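Local atomic coordinates of 3-hydroxyisobutyryl-CoA hydrolase (Mycobacterium thermoresistibile, PDB entry 4HDT), a protein that probably hydrolyses 3-hydroxy-2-methylpropanoyl-CoA to 3-hydroxy-2-methylpropanoate and free coenzyme A, as a member of the crotonase-like family. Residues 31-43 with 86-98. Residues are numbered along the deposited sequence; the frame is centred on the assembly and turned at random.
Sequences NSLTHGMVTTMAE and EARRFWFDEYRLN. With ZN (zinc ion), chain D; ACT (acetate ion), chain H.
H35 and V38, one helical turn apart, are the two knobs that helix 35-43 sets into hollows of helix 86-98. The imidazole of H35 sits among E86, R89, F90 and D93. CA of F90 lies over one ring face, 4.1 Å from the centroid and 11° off the normal, which defines a CH-pi contact, while the edge of the F90 ring turns toward the same imidazole in an offset edge-to-face pair. With CG anti to the backbone N (chi1 -171°), the histidine reaches across the groove and both its nitrogens are engaged. ND1 of H35 binds zinc at 2.1 Å, beside OE1 of E86. NE2 of H35 donates to D93 OD2 over 2.7 Å, nearly straight and in the ring plane, using the anti lone pair of that oxygen. Together the two bonds fix the ring's rotation. Behind this second-shell aspartate, R89 NE approaches OD2 from above the carboxylate plane, and R89 NH2 forms a salt bridge with D93 OD1 at 2.8 Å.

V38 fills the next hollow, among F90, D93, E94 and L97; its branches divide, CG2 meeting F90 CE1 at 3.7 Å and CG1 lying against the backbone of E94. Farther along, the L97 methyls pack against M41 and A42. The segment axes approach to 9.4 Å at 32°, consistent with knobs-into-holes packing between two helices of the crotonase-like fold, closed at one end by a zinc site.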
loop_
_atom_site.group_PDB
_atom_site.type_symbol
_atom_site.label_atom_id
_atom_site.label_comp_id
_atom_site.label_asym_id
_atom_site.label_seq_id
_atom_site.Cartn_x
_atom_site.Cartn_y
_atom_site.Cartn_z
ATOM N N ASN A 31 -12.666 7.033 2.184
ATOM C CA ASN A 31 -11.877 7.660 1.138
ATOM C C ASN A 31 -11.270 6.679 0.122
ATOM O O ASN A 31 -10.207 6.988 -0.486
ATOM C CB ASN A 31 -10.834 8.595 1.763
ATOM C CG ASN A 31 -11.455 9.624 2.686
ATOM O OD1 ASN A 31 -12.472 10.255 2.336
ATOM N ND2 ASN A 31 -10.799 9.897 3.824
ATOM N N SER A 32 -11.934 5.536 -0.125
ATOM C CA SER A 32 -11.402 4.622 -1.133
ATOM C C SER A 32 -11.236 5.313 -2.512
ATOM O O SER A 32 -12.046 6.150 -2.890
ATOM C CB SER A 32 -12.176 3.320 -1.234
ATOM O OG SER A 32 -13.476 3.538 -1.645
ATOM N N LEU A 33 -10.205 4.932 -3.263
ATOM C CA LEU A 33 -9.809 5.670 -4.477
ATOM C C LEU A 33 -10.571 5.193 -5.695
ATOM O O LEU A 33 -10.618 3.988 -5.989
ATOM C CB LEU A 33 -8.320 5.471 -4.793
ATOM C CG LEU A 33 -7.366 5.857 -3.703
ATOM C CD1 LEU A 33 -5.951 5.556 -4.195
ATOM C CD2 LEU A 33 -7.493 7.328 -3.391
ATOM N N THR A 34 -11.087 6.158 -6.430
ATOM C CA THR A 34 -11.668 5.920 -7.742
ATOM C C THR A 34 -10.646 6.348 -8.806
ATOM O O THR A 34 -9.647 7.033 -8.515
ATOM C CB THR A 34 -12.926 6.773 -7.953
ATOM O OG1 THR A 34 -12.575 8.154 -7.916
ATOM C CG2 THR A 34 -14.014 6.489 -6.909
ATOM N N HIS A 35 -10.960 6.014 -10.042
ATOM C CA HIS A 35 -10.066 6.397 -11.128
ATOM C C HIS A 35 -10.056 7.921 -11.218
ATOM O O HIS A 35 -9.012 8.555 -11.439
ATOM C CB HIS A 35 -10.565 5.714 -12.393
ATOM C CG HIS A 35 -9.630 5.854 -13.535
ATOM N ND1 HIS A 35 -9.943 5.441 -14.807
ATOM C CD2 HIS A 35 -8.361 6.326 -13.584
ATOM C CE1 HIS A 35 -8.913 5.685 -15.602
ATOM N NE2 HIS A 35 -7.932 6.197 -14.877
ATOM N N GLY A 36 -11.226 8.542 -11.043
ATOM C CA GLY A 36 -11.321 9.985 -11.022
ATOM C C GLY A 36 -10.459 10.690 -9.988
ATOM O O GLY A 36 -9.827 11.718 -10.261
ATOM N N MET A 37 -10.399 10.115 -8.793
ATOM C CA MET A 37 -9.567 10.703 -7.741
ATOM C C MET A 37 -8.089 10.629 -8.095
ATOM O O MET A 37 -7.331 11.594 -7.859
ATOM C CB MET A 37 -9.843 9.992 -6.398
ATOM C CG MET A 37 -11.259 10.216 -5.865
ATOM S SD MET A 37 -11.810 9.050 -4.608
ATOM C CE MET A 37 -10.820 9.493 -3.181
ATOM N N VAL A 38 -7.668 9.464 -8.580
ATOM C CA VAL A 38 -6.290 9.286 -9.087
ATOM C C VAL A 38 -5.943 10.318 -10.160
ATOM O O VAL A 38 -4.902 10.981 -10.087
ATOM C CB VAL A 38 -6.091 7.824 -9.562
ATOM C CG1 VAL A 38 -4.892 7.667 -10.465
ATOM C CG2 VAL A 38 -6.030 6.898 -8.350
ATOM N N THR A 39 -6.820 10.516 -11.154
ATOM C CA THR A 39 -6.481 11.472 -12.209
ATOM C C THR A 39 -6.465 12.936 -11.720
ATOM O O THR A 39 -5.654 13.725 -12.158
ATOM C CB THR A 39 -7.405 11.268 -13.424
ATOM O OG1 THR A 39 -8.755 11.365 -13.003
ATOM C CG2 THR A 39 -7.202 9.946 -14.002
ATOM N N THR A 40 -7.345 13.292 -10.781
ATOM C CA THR A 40 -7.308 14.608 -10.164
ATOM C C THR A 40 -5.961 14.855 -9.457
ATOM O O THR A 40 -5.314 15.894 -9.639
ATOM C CB THR A 40 -8.482 14.798 -9.187
ATOM O OG1 THR A 40 -9.698 14.814 -9.953
ATOM C CG2 THR A 40 -8.367 16.125 -8.433
ATOM N N MET A 41 -5.542 13.899 -8.637
ATOM C CA MET A 41 -4.273 14.044 -7.920
ATOM C C MET A 41 -3.143 14.223 -8.917
ATOM O O MET A 41 -2.308 15.096 -8.755
ATOM C CB MET A 41 -3.975 12.850 -7.023
ATOM C CG MET A 41 -4.871 12.787 -5.801
ATOM S SD MET A 41 -4.503 11.380 -4.712
ATOM C CE MET A 41 -2.854 11.750 -4.176
ATOM N N ALA A 42 -3.130 13.366 -9.921
ATOM C CA ALA A 42 -2.033 13.366 -10.891
ATOM C C ALA A 42 -1.973 14.694 -11.624
ATOM O O ALA A 42 -0.873 15.255 -11.852
ATOM C CB ALA A 42 -2.185 12.234 -11.884
ATOM N N GLU A 43 -3.130 15.203 -12.053
ATOM C CA GLU A 43 -3.137 16.418 -12.810
ATOM C C GLU A 43 -2.672 17.612 -11.956
ATOM O O GLU A 43 -1.974 18.488 -12.463
ATOM C CB GLU A 43 -4.538 16.620 -13.421
ATOM C CG GLU A 43 -4.662 17.797 -14.357
ATOM C CD GLU A 43 -4.856 19.128 -13.661
ATOM O OE1 GLU A 43 -5.418 19.198 -12.543
ATOM O OE2 GLU A 43 -4.495 20.143 -14.278
ATOM N N GLU A 86 -11.096 -1.258 -17.532
ATOM C CA GLU A 86 -11.041 -0.201 -16.514
ATOM C C GLU A 86 -10.021 -0.489 -15.441
ATOM O O GLU A 86 -9.333 0.415 -14.999
ATOM C CB GLU A 86 -12.407 0.049 -15.868
ATOM C CG GLU A 86 -12.401 0.883 -14.581
ATOM C CD GLU A 86 -12.061 2.364 -14.757
ATOM O OE1 GLU A 86 -11.934 2.896 -15.866
ATOM O OE2 GLU A 86 -11.852 3.014 -13.697
ATOM N N ALA A 87 -9.938 -1.745 -15.006
ATOM C CA ALA A 87 -8.917 -2.085 -14.032
ATOM C C ALA A 87 -7.515 -1.774 -14.575
ATOM O O ALA A 87 -6.705 -1.156 -13.879
ATOM C CB ALA A 87 -8.995 -3.538 -13.600
ATOM N N ARG A 88 -7.217 -2.212 -15.785
ATOM C CA ARG A 88 -5.901 -1.923 -16.340
ATOM C C ARG A 88 -5.632 -0.427 -16.510
ATOM O O ARG A 88 -4.532 0.074 -16.212
ATOM C CB ARG A 88 -5.685 -2.663 -17.646
ATOM C CG ARG A 88 -5.599 -4.162 -17.440
ATOM C CD ARG A 88 -5.120 -4.828 -18.709
ATOM N NE ARG A 88 -6.156 -4.754 -19.712
ATOM C CZ ARG A 88 -7.127 -5.649 -19.861
ATOM N NH1 ARG A 88 -7.168 -6.737 -19.103
ATOM N NH2 ARG A 88 -8.028 -5.457 -20.805
ATOM N N ARG A 89 -6.626 0.321 -16.958
ATOM C CA ARG A 89 -6.401 1.727 -17.132
ATOM C C ARG A 89 -6.219 2.407 -15.778
ATOM O O ARG A 89 -5.393 3.305 -15.632
ATOM C CB ARG A 89 -7.540 2.377 -17.875
ATOM C CG ARG A 89 -7.231 3.831 -18.238
ATOM C CD ARG A 89 -6.025 3.979 -19.190
ATOM N NE ARG A 89 -5.339 5.244 -18.960
ATOM C CZ ARG A 89 -4.359 5.748 -19.716
ATOM N NH1 ARG A 89 -3.943 5.111 -20.817
ATOM N NH2 ARG A 89 -3.805 6.924 -19.383
ATOM N N PHE A 90 -7.025 1.999 -14.807
ATOM C CA PHE A 90 -6.917 2.532 -13.441
ATOM C C PHE A 90 -5.491 2.298 -12.919
ATOM O O PHE A 90 -4.849 3.224 -12.430
ATOM C CB PHE A 90 -7.975 1.898 -12.502
ATOM C CG PHE A 90 -7.767 2.230 -11.046
ATOM C CD1 PHE A 90 -8.064 3.483 -10.556
ATOM C CD2 PHE A 90 -7.221 1.295 -10.202
ATOM C CE1 PHE A 90 -7.887 3.807 -9.219
ATOM C CE2 PHE A 90 -7.007 1.593 -8.870
ATOM C CZ PHE A 90 -7.321 2.879 -8.374
ATOM N N TRP A 91 -5.037 1.066 -13.012
ATOM C CA TRP A 91 -3.702 0.723 -12.484
ATOM C C TRP A 91 -2.622 1.468 -13.260
ATOM O O TRP A 91 -1.625 1.896 -12.671
ATOM C CB TRP A 91 -3.478 -0.770 -12.553
ATOM C CG TRP A 91 -4.252 -1.567 -11.583
ATOM C CD1 TRP A 91 -4.580 -1.202 -10.329
ATOM C CD2 TRP A 91 -4.769 -2.876 -11.767
ATOM N NE1 TRP A 91 -5.283 -2.194 -9.703
ATOM C CE2 TRP A 91 -5.412 -3.247 -10.571
ATOM C CE3 TRP A 91 -4.753 -3.777 -12.822
ATOM C CZ2 TRP A 91 -6.037 -4.518 -10.405
ATOM C CZ3 TRP A 91 -5.356 -5.040 -12.661
ATOM C CH2 TRP A 91 -6.001 -5.386 -11.476
ATOM N N PHE A 92 -2.776 1.587 -14.568
ATOM C CA PHE A 92 -1.813 2.338 -15.375
ATOM C C PHE A 92 -1.650 3.770 -14.834
ATOM O O PHE A 92 -0.543 4.228 -14.568
ATOM C CB PHE A 92 -2.270 2.320 -16.847
ATOM C CG PHE A 92 -1.234 2.735 -17.839
ATOM C CD1 PHE A 92 -1.100 4.045 -18.216
ATOM C CD2 PHE A 92 -0.434 1.791 -18.441
ATOM C CE1 PHE A 92 -0.141 4.432 -19.154
ATOM C CE2 PHE A 92 0.526 2.153 -19.364
ATOM C CZ PHE A 92 0.678 3.475 -19.714
ATOM N N ASP A 93 -2.747 4.484 -14.649
ATOM C CA ASP A 93 -2.738 5.842 -14.139
ATOM C C ASP A 93 -2.320 5.898 -12.657
ATOM O O ASP A 93 -1.587 6.792 -12.240
ATOM C CB ASP A 93 -4.115 6.493 -14.327
ATOM C CG ASP A 93 -4.418 6.820 -15.781
ATOM O OD1 ASP A 93 -3.470 7.025 -16.616
ATOM O OD2 ASP A 93 -5.630 6.909 -16.137
ATOM N N GLU A 94 -2.770 4.922 -11.870
ATOM C CA GLU A 94 -2.447 4.917 -10.451
ATOM C C GLU A 94 -0.960 4.688 -10.213
ATOM O O GLU A 94 -0.355 5.396 -9.412
ATOM C CB GLU A 94 -3.240 3.846 -9.711
ATOM C CG GLU A 94 -3.031 3.847 -8.199
ATOM C CD GLU A 94 -3.754 2.713 -7.523
ATOM O OE1 GLU A 94 -3.772 1.617 -8.123
ATOM O OE2 GLU A 94 -4.288 2.881 -6.407
ATOM N N TYR A 95 -0.391 3.743 -10.927
ATOM C CA TYR A 95 1.022 3.417 -10.716
ATOM C C TYR A 95 1.896 4.550 -11.238
ATOM O O TYR A 95 2.930 4.870 -10.656
ATOM C CB TYR A 95 1.448 2.078 -11.296
ATOM C CG TYR A 95 0.714 0.835 -10.754
ATOM C CD1 TYR A 95 -0.240 0.916 -9.747
ATOM C CD2 TYR A 95 0.960 -0.394 -11.295
ATOM C CE1 TYR A 95 -0.935 -0.201 -9.308
ATOM C CE2 TYR A 95 0.285 -1.528 -10.858
ATOM C CZ TYR A 95 -0.681 -1.431 -9.901
ATOM O OH TYR A 95 -1.352 -2.594 -9.567
ATOM N N ARG A 96 1.507 5.202 -12.319
ATOM C CA ARG A 96 2.202 6.404 -12.722
ATOM C C ARG A 96 2.155 7.528 -11.662
ATOM O O ARG A 96 3.159 8.216 -11.421
ATOM C CB ARG A 96 1.663 6.880 -14.089
ATOM C CG ARG A 96 2.189 6.021 -15.251
ATOM C CD ARG A 96 1.345 6.130 -16.540
ATOM N NE ARG A 96 1.205 7.484 -17.011
ATOM C CZ ARG A 96 2.024 8.093 -17.882
ATOM N NH1 ARG A 96 3.092 7.462 -18.370
ATOM N NH2 ARG A 96 1.796 9.352 -18.262
ATOM N N LEU A 97 1.015 7.684 -11.010
ATOM C CA LEU A 97 0.885 8.624 -9.920
ATOM C C LEU A 97 1.797 8.224 -8.756
ATOM O O LEU A 97 2.487 9.081 -8.182
ATOM C CB LEU A 97 -0.575 8.708 -9.441
ATOM C CG LEU A 97 -0.846 9.440 -8.095
ATOM C CD1 LEU A 97 -0.455 10.900 -8.169
ATOM C CD2 LEU A 97 -2.310 9.291 -7.656
ATOM N N ASN A 98 1.771 6.941 -8.395
ATOM C CA ASN A 98 2.650 6.441 -7.281
ATOM C C ASN A 98 4.120 6.801 -7.538
ATOM O O ASN A 98 4.825 7.322 -6.662
ATOM C CB ASN A 98 2.505 4.909 -7.076
ATOM C CG ASN A 98 1.078 4.434 -6.816
ATOM O OD1 ASN A 98 0.674 3.370 -7.338
ATOM N ND2 ASN A 98 0.331 5.153 -5.996
HETATM ZN ZN ZN D . -11.616 4.818 -15.884
HETATM C C ACT H . -11.663 2.373 -10.349
HETATM O O ACT H . -12.400 3.414 -10.357
HETATM O OXT ACT H . -11.414 1.734 -11.395
HETATM C CH3 ACT H . -11.113 1.811 -9.061
#